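Local coordinates for protein homospermidine synthase (Legionella pneumophila subsp. pneumophila str. Philadelphia 1, PDB 2PH5) that binds NAD on a Rossmann-type domain and probably makes the polyamine homospermidine, at residues I200-V205 with D462-F467; L362-Q367 with T442-L447; Q57-S62 with I385-N390. One frame throughout, in Å; residues are numbered along the deposited sequence.

Contact 1: residues I200-V205 with D462-F467; sequences IKVIHV and DPWQFF
K201 lays its CD obliquely against the pyrrole side of the W464 indole, 4.1 Å from CD1 of W464, and continues to the carboxylate of D462. The contact lies where strand 202-213 of the mixed sheet begins, at a classic beta bulge in which K201 and V202 both face M364 of the neighbouring strand 352-364. Two kinds of evidence define the pairing. The first is electrostatic: K201 NZ stands 3.2 Å from D462 OD1, a salt bridge whose hydrogen bond is weak, and 3.4 Å from D462 OD2, so the ammonium sits nearly evenly before both oxygens. The lysine chain is extended beyond CG, which lets it span the gap and meet the aspartate from the opposite direction. The second is apolar: V202 CG1 lies 4.1 Å from W464 CB, and both V202 and K201 run at about a right angle to the tryptophan side chain. Neither meets the indole squarely on a face or an edge. One face is instead occupied by P463 CG of its own segment, displaced from the ring centre.

D462 opens a type I beta turn that ends at Q465, the N-cap position before helix 466-469. Beyond the segments, the W464 carbonyl oxygen is hydrogen-bonded to H246 NE2, and P446 and M364 also touch the W464 side chain. The contact thus joins the bulged strand start to the C-terminal tail. D462 has a further task: its OD2 accepts a hydrogen bond from the backbone N of W464 at 3.0 Å in an Asx turn, the donor approaching 56° out of the carboxylate plane.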
loop_
_atom_site.group_PDB
_atom_site.type_symbol
_atom_site.label_atom_id
_atom_site.label_comp_id
_atom_site.label_asym_id
_atom_site.label_seq_id
_atom_site.Cartn_x
_atom_site.Cartn_y
_atom_site.Cartn_z
ATOM N N ILE A 200 -20.107 -16.845 20.471
ATOM C CA ILE A 200 -19.148 -16.560 19.427
ATOM C C ILE A 200 -19.850 -16.540 18.087
ATOM O O ILE A 200 -20.375 -17.559 17.637
ATOM C CB ILE A 200 -18.061 -17.625 19.375
ATOM C CG1 ILE A 200 -17.464 -17.819 20.771
ATOM C CG2 ILE A 200 -16.980 -17.210 18.391
ATOM C CD1 ILE A 200 -16.843 -16.569 21.351
ATOM N N LYS A 201 -19.858 -15.376 17.452
ATOM C CA LYS A 201 -20.499 -15.222 16.156
ATOM C C LYS A 201 -19.480 -15.237 15.021
ATOM O O LYS A 201 -19.798 -15.615 13.895
ATOM C CB LYS A 201 -21.285 -13.912 16.114
ATOM C CG LYS A 201 -22.478 -13.866 17.045
ATOM C CD LYS A 201 -23.112 -12.486 17.012
ATOM C CE LYS A 201 -24.409 -12.443 17.784
ATOM N NZ LYS A 201 -25.102 -11.157 17.512
ATOM N N VAL A 202 -18.254 -14.825 15.325
ATOM C CA VAL A 202 -17.209 -14.784 14.318
ATOM C C VAL A 202 -15.808 -14.882 14.924
ATOM O O VAL A 202 -15.518 -14.286 15.965
ATOM C CB VAL A 202 -17.332 -13.488 13.455
ATOM C CG1 VAL A 202 -17.461 -12.280 14.350
ATOM C CG2 VAL A 202 -16.125 -13.329 12.533
ATOM N N ILE A 203 -14.954 -15.659 14.261
ATOM C CA ILE A 203 -13.573 -15.862 14.676
ATOM C C ILE A 203 -12.634 -15.400 13.561
ATOM O O ILE A 203 -12.773 -15.819 12.415
ATOM C CB ILE A 203 -13.262 -17.356 14.935
ATOM C CG1 ILE A 203 -14.028 -17.878 16.154
ATOM C CG2 ILE A 203 -11.767 -17.539 15.138
ATOM C CD1 ILE A 203 -13.668 -19.323 16.523
ATOM N N HIS A 204 -11.678 -14.542 13.897
ATOM C CA HIS A 204 -10.709 -14.071 12.913
ATOM C C HIS A 204 -9.320 -14.562 13.288
ATOM O O HIS A 204 -9.008 -14.747 14.467
ATOM C CB HIS A 204 -10.620 -12.536 12.877
ATOM C CG HIS A 204 -11.750 -11.860 12.165
ATOM N ND1 HIS A 204 -11.904 -10.490 12.156
ATOM C CD2 HIS A 204 -12.785 -12.357 11.450
ATOM C CE1 HIS A 204 -12.984 -10.171 11.470
ATOM N NE2 HIS A 204 -13.540 -11.287 11.030
ATOM N N VAL A 205 -8.498 -14.789 12.273
ATOM C CA VAL A 205 -7.109 -15.135 12.489
ATOM C C VAL A 205 -6.575 -13.748 12.174
ATOM O O VAL A 205 -6.487 -13.356 11.007
ATOM C CB VAL A 205 -6.574 -16.160 11.460
ATOM C CG1 VAL A 205 -5.082 -16.376 11.680
ATOM C CG2 VAL A 205 -7.319 -17.495 11.616
ATOM N N ASP A 462 -26.336 -5.542 14.634
ATOM C CA ASP A 462 -25.344 -6.518 15.041
ATOM C C ASP A 462 -24.015 -6.172 14.391
ATOM O O ASP A 462 -23.798 -6.431 13.204
ATOM C CB ASP A 462 -25.796 -7.910 14.616
ATOM C CG ASP A 462 -24.782 -8.966 14.946
ATOM O OD1 ASP A 462 -24.952 -10.113 14.481
ATOM O OD2 ASP A 462 -23.814 -8.649 15.671
ATOM N N PRO A 463 -23.098 -5.596 15.178
ATOM C CA PRO A 463 -21.775 -5.194 14.705
ATOM C C PRO A 463 -20.957 -6.349 14.161
ATOM O O PRO A 463 -20.090 -6.170 13.309
ATOM C CB PRO A 463 -21.150 -4.561 15.944
ATOM C CG PRO A 463 -21.742 -5.357 17.055
ATOM C CD PRO A 463 -23.186 -5.499 16.646
ATOM N N TRP A 464 -21.251 -7.547 14.636
ATOM C CA TRP A 464 -20.499 -8.701 14.180
ATOM C C TRP A 464 -20.963 -9.273 12.850
ATOM O O TRP A 464 -20.631 -10.405 12.518
ATOM C CB TRP A 464 -20.529 -9.759 15.260
ATOM C CG TRP A 464 -20.070 -9.209 16.549
ATOM C CD1 TRP A 464 -20.713 -9.293 17.744
ATOM C CD2 TRP A 464 -18.843 -8.510 16.793
ATOM N NE1 TRP A 464 -19.962 -8.696 18.728
ATOM C CE2 TRP A 464 -18.807 -8.207 18.173
ATOM C CE3 TRP A 464 -17.769 -8.112 15.983
ATOM C CZ2 TRP A 464 -17.735 -7.524 18.768
ATOM C CZ3 TRP A 464 -16.703 -7.433 16.573
ATOM C CH2 TRP A 464 -16.697 -7.147 17.958
ATOM N N GLN A 465 -21.722 -8.495 12.085
ATOM C CA GLN A 465 -22.196 -8.947 10.779
ATOM C C GLN A 465 -21.124 -8.698 9.728
ATOM O O GLN A 465 -20.533 -7.616 9.686
ATOM C CB GLN A 465 -23.464 -8.187 10.372
ATOM C CG GLN A 465 -24.705 -8.608 11.127
ATOM C CD GLN A 465 -25.283 -9.906 10.616
ATOM O OE1 GLN A 465 -25.706 -10.756 11.394
ATOM N NE2 GLN A 465 -25.325 -10.058 9.307
ATOM N N PHE A 466 -20.885 -9.680 8.867
ATOM C CA PHE A 466 -19.878 -9.529 7.823
ATOM C C PHE A 466 -20.139 -8.247 7.023
ATOM O O PHE A 466 -19.213 -7.604 6.523
ATOM C CB PHE A 466 -19.877 -10.750 6.899
ATOM C CG PHE A 466 -18.728 -10.772 5.927
ATOM C CD1 PHE A 466 -18.960 -10.703 4.556
ATOM C CD2 PHE A 466 -17.406 -10.842 6.385
ATOM C CE1 PHE A 466 -17.900 -10.701 3.657
ATOM C CE2 PHE A 466 -16.340 -10.841 5.491
ATOM C CZ PHE A 466 -16.585 -10.770 4.123
ATOM N N PHE A 467 -21.407 -7.869 6.932
ATOM C CA PHE A 467 -21.814 -6.661 6.225
ATOM C C PHE A 467 -21.062 -5.431 6.777
ATOM O O PHE A 467 -20.764 -4.497 6.030
ATOM C CB PHE A 467 -23.330 -6.485 6.386
ATOM C CG PHE A 467 -23.932 -5.435 5.499
ATOM C CD1 PHE A 467 -24.051 -5.639 4.131
ATOM C CD2 PHE A 467 -24.418 -4.256 6.044
ATOM C CE1 PHE A 467 -24.652 -4.680 3.317
ATOM C CE2 PHE A 467 -25.021 -3.290 5.242
ATOM C CZ PHE A 467 -25.139 -3.501 3.875
#

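Contact 2: residues L362-Q367 with T442-L447; sequences LLMGNQ and TDWTPL
With CG of L362 set anti to its own backbone N (chi1 -175°) and CG of W444 likewise (chi1 163°), the leucine methyl CD2 and the six-membered end of the indole are carried toward each other, the two side chains crossing at about a right angle. The W444 CB bond does not aim at the strand, yet the far end of the ring reaches it: W444 CZ3 lies 3.9 Å from L362 CD2. The same ring carbon meets selenomethionine M364, whose SE is 4.2 Å from W444 CZ3 and lies at the ring edge, near its plane. L362 approaches obliquely. L362 and M364, two residues apart on strand 352-364, both send their side chains to this one corner of the indole.

This is packing of a loop residue against the mixed sheet of the C-terminal region, where strand 352-364 lies between 202-213 and 370-378. The loop leaves edge strand 436-442 through an ST turn: the backbone N of W444 donates to T442 OG1 at 3.0 Å, which fixes the backbone just ahead of the indole. Farther along, P446 N lies 3.6 Å above one face of the W444 indole, displaced from its centre. W279 also meets the ring, the planes about 30° apart, while M364 continues to W464.

No hydrogen bond crosses between the segments. All three touching residues are buried, so cohesion here depends on dispersion and the exclusion of water from methyl, selenium and aromatic surfaces.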
loop_
_atom_site.group_PDB
_atom_site.type_symbol
_atom_site.label_atom_id
_atom_site.label_comp_id
_atom_site.label_asym_id
_atom_site.label_seq_id
_atom_site.Cartn_x
_atom_site.Cartn_y
_atom_site.Cartn_z
ATOM N N LEU A 362 -9.052 -13.804 16.958
ATOM C CA LEU A 362 -10.000 -12.891 17.553
ATOM C C LEU A 362 -11.365 -13.549 17.613
ATOM O O LEU A 362 -11.915 -13.938 16.580
ATOM C CB LEU A 362 -10.061 -11.623 16.705
ATOM C CG LEU A 362 -10.901 -10.440 17.180
ATOM C CD1 LEU A 362 -10.405 -9.999 18.554
ATOM C CD2 LEU A 362 -10.795 -9.291 16.161
ATOM N N LEU A 363 -11.902 -13.704 18.819
ATOM C CA LEU A 363 -13.234 -14.291 18.977
ATOM C C LEU A 363 -14.201 -13.168 19.322
ATOM O O LEU A 363 -13.989 -12.459 20.298
ATOM C CB LEU A 363 -13.242 -15.338 20.089
ATOM C CG LEU A 363 -12.556 -16.639 19.696
ATOM C CD1 LEU A 363 -11.064 -16.398 19.476
ATOM C CD2 LEU A 363 -12.773 -17.660 20.786
HETATM N N MSE A 364 -15.244 -12.999 18.513
HETATM C CA MSE A 364 -16.240 -11.945 18.731
HETATM C C MSE A 364 -17.642 -12.506 18.991
HETATM O O MSE A 364 -18.009 -13.549 18.449
HETATM C CB MSE A 364 -16.293 -11.020 17.512
HETATM C CG MSE A 364 -14.978 -10.328 17.180
HETATM SE SE MSE A 364 -14.760 -9.997 15.261
HETATM C CE MSE A 364 -13.834 -11.640 14.800
ATOM N N GLY A 365 -18.417 -11.806 19.820
ATOM C CA GLY A 365 -19.768 -12.242 20.132
ATOM C C GLY A 365 -20.101 -12.309 21.615
ATOM O O GLY A 365 -21.222 -11.992 22.022
ATOM N N ASN A 366 -19.131 -12.719 22.426
ATOM C CA ASN A 366 -19.340 -12.835 23.862
ATOM C C ASN A 366 -19.530 -11.483 24.544
ATOM O O ASN A 366 -18.906 -10.490 24.175
ATOM C CB ASN A 366 -18.177 -13.586 24.520
ATOM C CG ASN A 366 -18.416 -13.842 25.998
ATOM O OD1 ASN A 366 -18.020 -13.047 26.849
ATOM N ND2 ASN A 366 -19.088 -14.949 26.307
ATOM N N GLN A 367 -20.394 -11.471 25.554
ATOM C CA GLN A 367 -20.716 -10.260 26.295
ATOM C C GLN A 367 -19.505 -9.562 26.918
ATOM O O GLN A 367 -19.506 -8.341 27.058
ATOM C CB GLN A 367 -21.757 -10.588 27.366
ATOM C CG GLN A 367 -21.289 -11.611 28.387
ATOM C CD GLN A 367 -22.433 -12.238 29.178
ATOM O OE1 GLN A 367 -22.200 -12.937 30.170
ATOM N NE2 GLN A 367 -23.674 -12.000 28.738
ATOM N N THR A 442 -11.345 -6.278 24.517
ATOM C CA THR A 442 -11.467 -4.935 23.968
ATOM C C THR A 442 -12.910 -4.597 23.663
ATOM O O THR A 442 -13.696 -5.469 23.307
ATOM C CB THR A 442 -10.665 -4.751 22.669
ATOM O OG1 THR A 442 -10.968 -3.465 22.118
ATOM C CG2 THR A 442 -11.030 -5.820 21.650
ATOM N N ASP A 443 -13.238 -3.317 23.803
ATOM C CA ASP A 443 -14.580 -2.812 23.543
ATOM C C ASP A 443 -14.722 -2.412 22.083
ATOM O O ASP A 443 -15.712 -1.799 21.686
ATOM C CB ASP A 443 -14.880 -1.597 24.438
ATOM C CG ASP A 443 -13.888 -0.455 24.239
ATOM O OD1 ASP A 443 -14.053 0.594 24.892
ATOM O OD2 ASP A 443 -12.940 -0.600 23.438
ATOM N N TRP A 444 -13.722 -2.754 21.285
ATOM C CA TRP A 444 -13.739 -2.427 19.865
ATOM C C TRP A 444 -14.762 -3.250 19.081
ATOM O O TRP A 444 -15.021 -4.409 19.407
ATOM C CB TRP A 444 -12.365 -2.700 19.253
ATOM C CG TRP A 444 -12.403 -2.771 17.751
ATOM C CD1 TRP A 444 -12.243 -1.733 16.882
ATOM C CD2 TRP A 444 -12.686 -3.929 16.944
ATOM N NE1 TRP A 444 -12.409 -2.168 15.587
ATOM C CE2 TRP A 444 -12.683 -3.509 15.598
ATOM C CE3 TRP A 444 -12.947 -5.278 17.231
ATOM C CZ2 TRP A 444 -12.928 -4.390 14.534
ATOM C CZ3 TRP A 444 -13.194 -6.156 16.169
ATOM C CH2 TRP A 444 -13.181 -5.703 14.838
ATOM N N THR A 445 -15.335 -2.641 18.047
ATOM C CA THR A 445 -16.255 -3.332 17.150
ATOM C C THR A 445 -16.079 -2.628 15.815
ATOM O O THR A 445 -15.625 -1.492 15.771
ATOM C CB THR A 445 -17.745 -3.212 17.554
ATOM O OG1 THR A 445 -18.324 -2.081 16.893
ATOM C CG2 THR A 445 -17.891 -3.054 19.054
ATOM N N PRO A 446 -16.426 -3.294 14.704
ATOM C CA PRO A 446 -16.273 -2.651 13.393
ATOM C C PRO A 446 -17.263 -1.515 13.186
ATOM O O PRO A 446 -17.317 -0.914 12.116
ATOM C CB PRO A 446 -16.499 -3.800 12.413
ATOM C CG PRO A 446 -17.439 -4.688 13.145
ATOM C CD PRO A 446 -16.881 -4.690 14.560
ATOM N N LEU A 447 -18.031 -1.222 14.228
ATOM C CA LEU A 447 -19.041 -0.172 14.158
ATOM C C LEU A 447 -18.598 1.169 14.744
ATOM O O LEU A 447 -19.176 2.206 14.424
ATOM C CB LEU A 447 -20.320 -0.645 14.847
ATOM C CG LEU A 447 -21.571 -0.778 13.981
ATOM C CD1 LEU A 447 -21.252 -1.452 12.666
ATOM C CD2 LEU A 447 -22.622 -1.576 14.753
#

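Contact 3: residues Q57-S62 with I385-N390; sequences QQYGVS and IAPYNN
Aromatic contact comes first: Y59 and Y388 run antiparallel alongside one another, with Y59 CE2 4.0 Å from Y388 CE2. The approach is oblique for both rings. Y59 belongs to helix 55-59 of the Rossmann-type NAD-binding domain, and Y388 to the loop between helices 379-385 and 391-408. The helix ends in a Schellman motif with G60, at positive phi, as its C-prime residue.

Van der Waals contacts of the two hydroxyl ends with carbon atoms flank the pair. The pyrrolidine of P387 presents CG to Y59 OH at 3.8 Å, and the hydroxyl end of Y388 lies across the aliphatic part of Q58. P30 of helix 23-35 touches both Y59 and P387, and F33 lies nearly parallel to the Y59 ring. This surface contact therefore joins the NAD-binding domain to the region of the saccharopine dehydrogenase C-terminal family, with the Y388 side chain about 12 Å from the bound NAD.

No hydrogen bond crosses between the segments. N389 OD1 meets S393 OG, and N389 ND2 also bonds to A27 O of helix 23-35. Two residues back in sequence, P387 O takes a hydrogen bond from N389 ND2 at 2.9 Å, the donor 24° out of the carbonyl plane.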
loop_
_atom_site.group_PDB
_atom_site.type_symbol
_atom_site.label_atom_id
_atom_site.label_comp_id
_atom_site.label_asym_id
_atom_site.label_seq_id
_atom_site.Cartn_x
_atom_site.Cartn_y
_atom_site.Cartn_z
ATOM N N GLN A 57 25.809 -26.288 6.717
ATOM C CA GLN A 57 27.230 -26.393 7.028
ATOM C C GLN A 57 27.568 -26.067 8.482
ATOM O O GLN A 57 28.494 -26.644 9.050
ATOM C CB GLN A 57 28.062 -25.496 6.109
ATOM C CG GLN A 57 28.016 -25.869 4.646
ATOM C CD GLN A 57 26.918 -25.143 3.892
ATOM O OE1 GLN A 57 25.772 -25.078 4.349
ATOM N NE2 GLN A 57 27.261 -24.596 2.727
ATOM N N GLN A 58 26.820 -25.148 9.082
ATOM C CA GLN A 58 27.065 -24.767 10.463
ATOM C C GLN A 58 26.728 -25.903 11.414
ATOM O O GLN A 58 27.390 -26.085 12.435
ATOM C CB GLN A 58 26.243 -23.534 10.831
ATOM C CG GLN A 58 26.594 -22.304 10.010
ATOM C CD GLN A 58 27.907 -21.656 10.421
ATOM O OE1 GLN A 58 28.356 -20.694 9.793
ATOM N NE2 GLN A 58 28.524 -22.174 11.482
ATOM N N TYR A 59 25.700 -26.673 11.075
ATOM C CA TYR A 59 25.296 -27.790 11.915
ATOM C C TYR A 59 25.938 -29.098 11.473
ATOM O O TYR A 59 25.902 -30.092 12.201
ATOM C CB TYR A 59 23.771 -27.911 11.912
ATOM C CG TYR A 59 23.091 -26.775 12.646
ATOM C CD1 TYR A 59 23.028 -26.761 14.044
ATOM C CD2 TYR A 59 22.541 -25.694 11.947
ATOM C CE1 TYR A 59 22.439 -25.702 14.729
ATOM C CE2 TYR A 59 21.951 -24.630 12.619
ATOM C CZ TYR A 59 21.906 -24.643 14.012
ATOM O OH TYR A 59 21.345 -23.587 14.690
ATOM N N GLY A 60 26.531 -29.088 10.283
ATOM C CA GLY A 60 27.172 -30.286 9.767
ATOM C C GLY A 60 26.171 -31.361 9.380
ATOM O O GLY A 60 26.379 -32.547 9.644
ATOM N N VAL A 61 25.075 -30.946 8.758
ATOM C CA VAL A 61 24.052 -31.885 8.343
ATOM C C VAL A 61 24.151 -32.131 6.849
ATOM O O VAL A 61 24.245 -31.195 6.057
ATOM C CB VAL A 61 22.637 -31.363 8.733
ATOM C CG1 VAL A 61 21.551 -32.214 8.107
ATOM C CG2 VAL A 61 22.496 -31.383 10.254
ATOM N N SER A 62 24.159 -33.406 6.477
ATOM C CA SER A 62 24.243 -33.820 5.082
ATOM C C SER A 62 23.151 -33.146 4.245
ATOM O O SER A 62 22.017 -32.999 4.696
ATOM C CB SER A 62 24.100 -35.348 5.014
ATOM O OG SER A 62 23.914 -35.799 3.686
ATOM N N ILE A 385 16.651 -15.851 20.786
ATOM C CA ILE A 385 16.110 -17.200 20.966
ATOM C C ILE A 385 16.645 -18.211 19.952
ATOM O O ILE A 385 16.864 -19.376 20.288
ATOM C CB ILE A 385 14.561 -17.190 20.876
ATOM C CG1 ILE A 385 13.966 -16.629 22.172
ATOM C CG2 ILE A 385 14.030 -18.591 20.615
ATOM C CD1 ILE A 385 12.469 -16.354 22.094
ATOM N N ALA A 386 16.852 -17.772 18.714
ATOM C CA ALA A 386 17.345 -18.671 17.678
ATOM C C ALA A 386 17.833 -17.963 16.416
ATOM O O ALA A 386 17.257 -16.960 15.987
ATOM C CB ALA A 386 16.257 -19.672 17.311
ATOM N N PRO A 387 18.905 -18.488 15.803
ATOM C CA PRO A 387 19.456 -17.900 14.582
ATOM C C PRO A 387 18.616 -18.322 13.373
ATOM O O PRO A 387 17.691 -19.136 13.499
ATOM C CB PRO A 387 20.858 -18.492 14.532
ATOM C CG PRO A 387 20.636 -19.872 15.060
ATOM C CD PRO A 387 19.737 -19.620 16.255
ATOM N N TYR A 388 18.949 -17.767 12.211
ATOM C CA TYR A 388 18.253 -18.089 10.965
ATOM C C TYR A 388 16.743 -17.987 11.159
ATOM O O TYR A 388 15.979 -18.790 10.625
ATOM C CB TYR A 388 18.627 -19.508 10.533
ATOM C CG TYR A 388 20.111 -19.756 10.577
ATOM C CD1 TYR A 388 20.965 -19.116 9.683
ATOM C CD2 TYR A 388 20.672 -20.602 11.539
ATOM C CE1 TYR A 388 22.343 -19.304 9.743
ATOM C CE2 TYR A 388 22.055 -20.798 11.610
ATOM C CZ TYR A 388 22.882 -20.143 10.705
ATOM O OH TYR A 388 24.248 -20.304 10.744
ATOM N N ASN A 389 16.325 -16.986 11.924
ATOM C CA ASN A 389 14.916 -16.791 12.221
ATOM C C ASN A 389 14.517 -15.335 12.401
ATOM O O ASN A 389 15.286 -14.512 12.915
ATOM C CB ASN A 389 14.553 -17.537 13.510
ATOM C CG ASN A 389 14.078 -18.951 13.257
ATOM O OD1 ASN A 389 12.941 -19.175 12.823
ATOM N ND2 ASN A 389 14.942 -19.917 13.532
ATOM N N ASN A 390 13.308 -15.023 11.949
ATOM C CA ASN A 390 12.754 -13.700 12.142
ATOM C C ASN A 390 11.503 -13.984 12.964
ATOM O O ASN A 390 11.212 -15.140 13.264
ATOM C CB ASN A 390 12.410 -12.986 10.818
ATOM C CG ASN A 390 11.521 -13.806 9.898
ATOM O OD1 ASN A 390 10.515 -14.389 10.320
ATOM N ND2 ASN A 390 11.877 -13.831 8.618
#

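Overall arrangement
From the N terminus, the chain first supplies 57-62, at the end of a helix in the nucleotide-binding domain, then 200-205, where strand 202-213 starts. Next comes 362-367, at the end of strand 352-364. The loop segment 385-390 follows and closes contact 3. Segment 442-447 then closes contact 2, and 462-467 closes contact 1. Contact 2 lies within the span of contact 1, whereas contact 3 crosses both. Contacts 1 and 2 lie on neighbouring strands, 202-213 and 352-364, of the mixed sheet, with centres 8 Å apart, and bring the C-terminal tail onto it. Contact 3, centred about 41 Å from either, joins the two family regions on the opposite side of the chain's centre.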